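Local coordinates for putative two-component sensor histidine kinase protein (Sinorhizobium meliloti, PDB 3HCY), which probably acts as a light-sensing histidine kinase that transfers phosphate from ATP to a protein histidine, the part described here being its GAF domain, at residues R41-H46 and E88-L93; G94-V99 and F108-D113. All blocks are in the same frame, centred on the assembly; numbering follows the deposited sequence.

Interaction 1: R41-H46 and E88-L93; sequences RGLSEH and EGIAAL
The CA atoms of Ser44 and Glu88, 7.7 Å apart, are the nearest across the two segments, whose backbones form no hydrogen bond with each other here, where the turn leading into helix 45-50 passes the end of helix 79-88. The Glu88 carboxylate spans this distance and takes two bonds from the same serine. The backbone N of Ser44 donates to Glu88 OE2 over 3.1 Å, meeting the oxygen from above the carboxylate plane, 42° out of it. Ser44 OG donates to the other oxygen, Glu88 OE1, at 2.9 Å on its syn side and nearer the plane. With CG anti to the backbone N (chi1 179°) and a bend at chi2, the glutamate chain brings both oxygens up to the serine. Two bonds from one residue should limit rotation of the carboxylate. Arg23 adds a salt bridge to OE2, which would favour the charged form, and a hydrogen bond to the carbonyl O of Gly42, so the same guanidinium group holds the turn and its glutamate partner. The apolar part of the contact is small: methyl CD2 of Leu43 meets methyl CD1 of Ile90 at 4.0 Å, the two side chains crossing at about a right angle. Tyr111 of strand 104-112 touches both residues and links this pair to the sheet. Ser44 is the N-cap of helix 45-50; its OG also binds the backbone N of Tyr47, so the hydroxyl that reaches Glu88 caps the helix start as well. Just past helix 79-88, Gly89 takes a positive phi of 99°, with two bonds back into the last turn, a Schellman motif. The arrangement thus ties a serine N-cap to the last turn of another helix, at the surface of the GAF domain beside its antiparallel sheet.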
loop_
_atom_site.group_PDB
_atom_site.type_symbol
_atom_site.label_atom_id
_atom_site.label_comp_id
_atom_site.label_asym_id
_atom_site.label_seq_id
_atom_site.Cartn_x
_atom_site.Cartn_y
_atom_site.Cartn_z
ATOM N N ARG A 41 -15.979 -5.201 0.409
ATOM C CA ARG A 41 -16.504 -6.546 0.152
ATOM C C ARG A 41 -16.494 -7.420 1.364
ATOM O O ARG A 41 -15.724 -7.154 2.241
ATOM C CB ARG A 41 -15.669 -7.238 -0.910
ATOM C CG ARG A 41 -14.204 -7.067 -0.911
ATOM C CD ARG A 41 -13.769 -6.991 -2.433
ATOM N NE ARG A 41 -12.324 -7.144 -2.731
ATOM C CZ ARG A 41 -11.660 -6.599 -3.757
ATOM N NH1 ARG A 41 -12.222 -5.761 -4.610
ATOM N NH2 ARG A 41 -10.375 -6.853 -3.875
ATOM N N GLY A 42 -17.302 -8.456 1.499
ATOM C CA GLY A 42 -18.671 -8.545 1.149
ATOM C C GLY A 42 -19.369 -8.117 2.467
ATOM O O GLY A 42 -19.648 -8.917 3.331
ATOM N N LEU A 43 -19.482 -6.801 2.646
ATOM C CA LEU A 43 -20.519 -6.205 3.443
ATOM C C LEU A 43 -21.728 -6.052 2.529
ATOM O O LEU A 43 -21.599 -5.808 1.317
ATOM C CB LEU A 43 -20.099 -4.797 3.926
ATOM C CG LEU A 43 -18.864 -4.795 4.843
ATOM C CD1 LEU A 43 -18.531 -3.405 5.367
ATOM C CD2 LEU A 43 -19.026 -5.799 5.995
ATOM N N SER A 44 -22.911 -6.157 3.128
ATOM C CA SER A 44 -24.126 -5.816 2.415
ATOM C C SER A 44 -24.363 -4.284 2.535
ATOM O O SER A 44 -23.910 -3.623 3.497
ATOM C CB SER A 44 -25.293 -6.570 3.012
ATOM O OG SER A 44 -25.542 -5.985 4.264
ATOM N N GLU A 45 -25.132 -3.760 1.579
ATOM C CA GLU A 45 -25.627 -2.395 1.637
ATOM C C GLU A 45 -26.487 -2.168 2.846
ATOM O O GLU A 45 -26.390 -1.152 3.515
ATOM C CB GLU A 45 -26.399 -2.133 0.387
ATOM C CG GLU A 45 -25.426 -2.017 -0.787
ATOM C CD GLU A 45 -26.086 -1.929 -2.155
ATOM O OE1 GLU A 45 -27.331 -2.114 -2.277
ATOM O OE2 GLU A 45 -25.332 -1.664 -3.123
ATOM N N HIS A 46 -27.283 -3.162 3.187
ATOM C CA HIS A 46 -28.056 -3.066 4.390
ATOM C C HIS A 46 -27.147 -2.693 5.518
ATOM O O HIS A 46 -27.436 -1.769 6.249
ATOM C CB HIS A 46 -28.720 -4.371 4.687
ATOM C CG HIS A 46 -29.622 -4.320 5.871
ATOM N ND1 HIS A 46 -30.903 -3.803 5.809
ATOM C CD2 HIS A 46 -29.447 -4.754 7.148
ATOM C CE1 HIS A 46 -31.475 -3.919 7.003
ATOM N NE2 HIS A 46 -30.610 -4.483 7.835
ATOM N N GLU A 88 -25.264 -8.733 10.700
ATOM C CA GLU A 88 -24.506 -8.814 9.444
ATOM C C GLU A 88 -23.707 -10.090 9.377
ATOM O O GLU A 88 -23.305 -10.526 8.303
ATOM C CB GLU A 88 -23.562 -7.605 9.294
ATOM C CG GLU A 88 -22.670 -7.550 8.012
ATOM C CD GLU A 88 -23.445 -7.473 6.718
ATOM O OE1 GLU A 88 -24.579 -6.999 6.775
ATOM O OE2 GLU A 88 -22.935 -7.900 5.652
ATOM N N GLY A 89 -23.487 -10.715 10.524
ATOM C CA GLY A 89 -22.736 -11.956 10.564
ATOM C C GLY A 89 -21.280 -11.799 10.966
ATOM O O GLY A 89 -20.537 -12.759 10.809
ATOM N N ILE A 90 -20.888 -10.625 11.494
ATOM C CA ILE A 90 -19.486 -10.296 11.859
ATOM C C ILE A 90 -19.228 -10.495 13.373
ATOM O O ILE A 90 -20.076 -10.113 14.196
ATOM C CB ILE A 90 -19.185 -8.806 11.537
ATOM C CG1 ILE A 90 -19.184 -8.583 10.030
ATOM C CG2 ILE A 90 -17.896 -8.279 12.244
ATOM C CD1 ILE A 90 -19.706 -7.184 9.634
ATOM N N ALA A 91 -18.063 -11.061 13.729
ATOM C CA ALA A 91 -17.664 -11.371 15.114
ATOM C C ALA A 91 -16.454 -10.512 15.588
ATOM O O ALA A 91 -16.210 -10.341 16.790
ATOM C CB ALA A 91 -17.305 -12.881 15.212
ATOM N N ALA A 92 -15.652 -10.021 14.653
ATOM C CA ALA A 92 -14.439 -9.367 15.022
ATOM C C ALA A 92 -14.143 -8.296 13.990
ATOM O O ALA A 92 -14.511 -8.432 12.823
ATOM C CB ALA A 92 -13.320 -10.375 15.123
ATOM N N LEU A 93 -13.533 -7.199 14.433
ATOM C CA LEU A 93 -13.210 -6.123 13.516
ATOM C C LEU A 93 -11.962 -5.312 13.909
ATOM O O LEU A 93 -11.570 -5.186 15.089
ATOM C CB LEU A 93 -14.400 -5.169 13.324
ATOM C CG LEU A 93 -15.848 -5.403 13.807
ATOM C CD1 LEU A 93 -15.948 -5.553 15.342
ATOM C CD2 LEU A 93 -16.729 -4.243 13.315
#

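Interaction 2: G94-V99 and F108-D113; sequences GFFPLV and FMTYYD
Phe95 and Met109 lie side by side on one face of the sheet, pointing the same way, whereas Phe96, Phe108 and Thr110 occupy the other. The methionine chain is bent at chi2 and chi3 (-76° and -42°), which folds its methyl back over the phenylalanine: CE lies above one face of the Phe95 ring in a CH-pi contact. The sulfur approaches the same ring obliquely rather than from directly above, making this a Met-aromatic contact. The fit is too tight for its exact spacing to be trusted at 2.8 Å resolution. Trp57 packs against Phe95 from a loop, and Leu27 of strand 23-29 touches Met109.

On the opposite face of the sheet, the rings of Phe96 and Phe108 are near parallel, with planes at 25°, but slid so far apart that they barely overlap. Their centroids are 5.1 Å apart, and the Phe96 edge atom CD2 sits over the rim of the Phe108 face, 3.9 Å from CZ. Thr110 completes this row: its OG1 lies in the plane of the Phe96 ring at its edge, 3.5 Å from CE2. Ala126 of helix 120-146 packs on Phe96, placing this face against the long helix.

The backbones set these pairs in register. Gly94 with Thr110 and Phe96 with Phe108 are hydrogen-bonded pairs, each with two N-H to O bonds, the Phe108 N to Phe96 O bond being 2.9 Å long; Phe95 with Met109 is the non-hydrogen-bonded pair between them. Strands 92-99 and 104-112 form a beta hairpin in the antiparallel sheet of the GAF fold, with distinct side-chain layers on its two faces.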
loop_
_atom_site.group_PDB
_atom_site.type_symbol
_atom_site.label_atom_id
_atom_site.label_comp_id
_atom_site.label_asym_id
_atom_site.label_seq_id
_atom_site.Cartn_x
_atom_site.Cartn_y
_atom_site.Cartn_z
ATOM N N GLY A 94 -11.367 -4.750 12.862
ATOM C CA GLY A 94 -10.141 -3.974 12.966
ATOM C C GLY A 94 -10.347 -2.643 12.290
ATOM O O GLY A 94 -10.743 -2.591 11.121
ATOM N N PHE A 95 -10.082 -1.581 13.036
ATOM C CA PHE A 95 -10.154 -0.232 12.516
ATOM C C PHE A 95 -8.763 0.397 12.385
ATOM O O PHE A 95 -8.075 0.564 13.363
ATOM C CB PHE A 95 -10.923 0.686 13.460
ATOM C CG PHE A 95 -12.276 0.188 13.885
ATOM C CD1 PHE A 95 -13.430 0.829 13.432
ATOM C CD2 PHE A 95 -12.401 -0.838 14.832
ATOM C CE1 PHE A 95 -14.673 0.425 13.862
ATOM C CE2 PHE A 95 -13.654 -1.252 15.270
ATOM C CZ PHE A 95 -14.782 -0.626 14.784
ATOM N N PHE A 96 -8.395 0.786 11.180
ATOM C CA PHE A 96 -7.119 1.385 10.920
ATOM C C PHE A 96 -7.377 2.729 10.282
ATOM O O PHE A 96 -7.953 2.786 9.214
ATOM C CB PHE A 96 -6.310 0.516 9.983
ATOM C CG PHE A 96 -6.274 -0.916 10.396
ATOM C CD1 PHE A 96 -5.294 -1.371 11.256
ATOM C CD2 PHE A 96 -7.267 -1.802 9.968
ATOM C CE1 PHE A 96 -5.286 -2.680 11.658
ATOM C CE2 PHE A 96 -7.266 -3.129 10.364
ATOM C CZ PHE A 96 -6.281 -3.565 11.209
ATOM N N PRO A 97 -6.983 3.805 10.967
ATOM C CA PRO A 97 -7.183 5.165 10.585
ATOM C C PRO A 97 -6.528 5.513 9.278
ATOM O O PRO A 97 -5.441 5.064 9.041
ATOM C CB PRO A 97 -6.456 5.955 11.694
ATOM C CG PRO A 97 -6.212 5.053 12.797
ATOM C CD PRO A 97 -6.564 3.679 12.382
ATOM N N LEU A 98 -7.174 6.326 8.458
ATOM C CA LEU A 98 -6.548 6.870 7.262
ATOM C C LEU A 98 -6.289 8.322 7.509
ATOM O O LEU A 98 -7.212 9.077 7.806
ATOM C CB LEU A 98 -7.433 6.747 6.037
ATOM C CG LEU A 98 -7.609 5.307 5.612
ATOM C CD1 LEU A 98 -8.414 5.227 4.311
ATOM C CD2 LEU A 98 -6.234 4.654 5.501
ATOM N N VAL A 99 -5.041 8.722 7.319
ATOM C CA VAL A 99 -4.562 10.048 7.653
ATOM C C VAL A 99 -3.765 10.738 6.559
ATOM O O VAL A 99 -2.961 10.121 5.912
ATOM C CB VAL A 99 -3.602 9.927 8.789
ATOM C CG1 VAL A 99 -2.957 11.215 9.041
ATOM C CG2 VAL A 99 -4.296 9.453 9.985
ATOM N N PHE A 108 -10.131 2.256 7.319
ATOM C CA PHE A 108 -10.411 1.029 6.599
ATOM C C PHE A 108 -10.484 -0.098 7.610
ATOM O O PHE A 108 -9.852 -0.031 8.665
ATOM C CB PHE A 108 -9.427 0.762 5.409
ATOM C CG PHE A 108 -8.351 -0.276 5.688
ATOM C CD1 PHE A 108 -8.633 -1.609 5.630
ATOM C CD2 PHE A 108 -7.074 0.100 5.989
ATOM C CE1 PHE A 108 -7.653 -2.546 5.894
ATOM C CE2 PHE A 108 -6.104 -0.823 6.260
ATOM C CZ PHE A 108 -6.391 -2.137 6.227
ATOM N N MET A 109 -11.319 -1.084 7.290
ATOM C CA MET A 109 -11.815 -2.023 8.273
ATOM C C MET A 109 -11.533 -3.409 7.730
ATOM O O MET A 109 -11.716 -3.678 6.516
ATOM C CB MET A 109 -13.356 -1.883 8.527
ATOM C CG MET A 109 -13.944 -0.490 8.875
ATOM S SD MET A 109 -13.592 -0.051 10.530
ATOM C CE MET A 109 -13.895 -1.614 11.330
ATOM N N THR A 110 -11.108 -4.277 8.640
ATOM C CA THR A 110 -11.076 -5.695 8.374
ATOM C C THR A 110 -12.128 -6.287 9.282
ATOM O O THR A 110 -12.255 -5.872 10.412
ATOM C CB THR A 110 -9.757 -6.270 8.770
ATOM O OG1 THR A 110 -9.487 -5.824 10.104
ATOM C CG2 THR A 110 -8.669 -5.809 7.826
ATOM N N TYR A 111 -12.876 -7.242 8.768
ATOM C CA TYR A 111 -13.958 -7.894 9.489
ATOM C C TYR A 111 -13.645 -9.389 9.503
ATOM O O TYR A 111 -13.065 -9.921 8.540
ATOM C CB TYR A 111 -15.284 -7.668 8.771
ATOM C CG TYR A 111 -15.654 -6.223 8.566
ATOM C CD1 TYR A 111 -16.201 -5.470 9.595
ATOM C CD2 TYR A 111 -15.493 -5.596 7.328
ATOM C CE1 TYR A 111 -16.569 -4.120 9.410
ATOM C CE2 TYR A 111 -15.864 -4.238 7.141
ATOM C CZ TYR A 111 -16.399 -3.533 8.183
ATOM O OH TYR A 111 -16.741 -2.226 8.044
ATOM N N TYR A 112 -14.002 -10.054 10.590
ATOM C CA TYR A 112 -13.863 -11.499 10.687
ATOM C C TYR A 112 -15.172 -12.076 11.195
ATOM O O TYR A 112 -15.708 -11.593 12.210
ATOM C CB TYR A 112 -12.753 -11.873 11.653
ATOM C CG TYR A 112 -11.382 -11.442 11.192
ATOM C CD1 TYR A 112 -10.513 -12.344 10.592
ATOM C CD2 TYR A 112 -10.949 -10.130 11.375
ATOM C CE1 TYR A 112 -9.258 -11.970 10.209
ATOM C CE2 TYR A 112 -9.696 -9.739 10.963
ATOM C CZ TYR A 112 -8.851 -10.661 10.386
ATOM O OH TYR A 112 -7.589 -10.251 9.966
ATOM N N ASP A 113 -15.682 -13.087 10.492
ATOM C CA ASP A 113 -16.965 -13.708 10.814
ATOM C C ASP A 113 -16.944 -14.552 12.141
ATOM O O ASP A 113 -17.981 -14.953 12.648
ATOM C CB ASP A 113 -17.383 -14.624 9.657
ATOM C CG ASP A 113 -17.618 -13.893 8.371
ATOM O OD1 ASP A 113 -17.983 -12.707 8.474
ATOM O OD2 ASP A 113 -17.459 -14.527 7.281
#

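How the interactions relate
Interaction 2 lies in the buried core and interaction 1 at the surface, their centres about 12 Å apart. Both use strand 92-99: residues 88-93 lead from a helix end into it, and residues 94-99 continue it. Where they meet, Ala91 and Ala92 both face Tyr112 in a classic beta bulge, with probable hydrogen bonds from Ala91 N to Tyr112 O and from Tyr112 N to Ala92 O. The chemistry changes with depth: a carboxylate bonded to a helix cap joins the ends of two helices at the surface, whereas regular backbone pairing and aromatic and sulfur contacts unite the central strands.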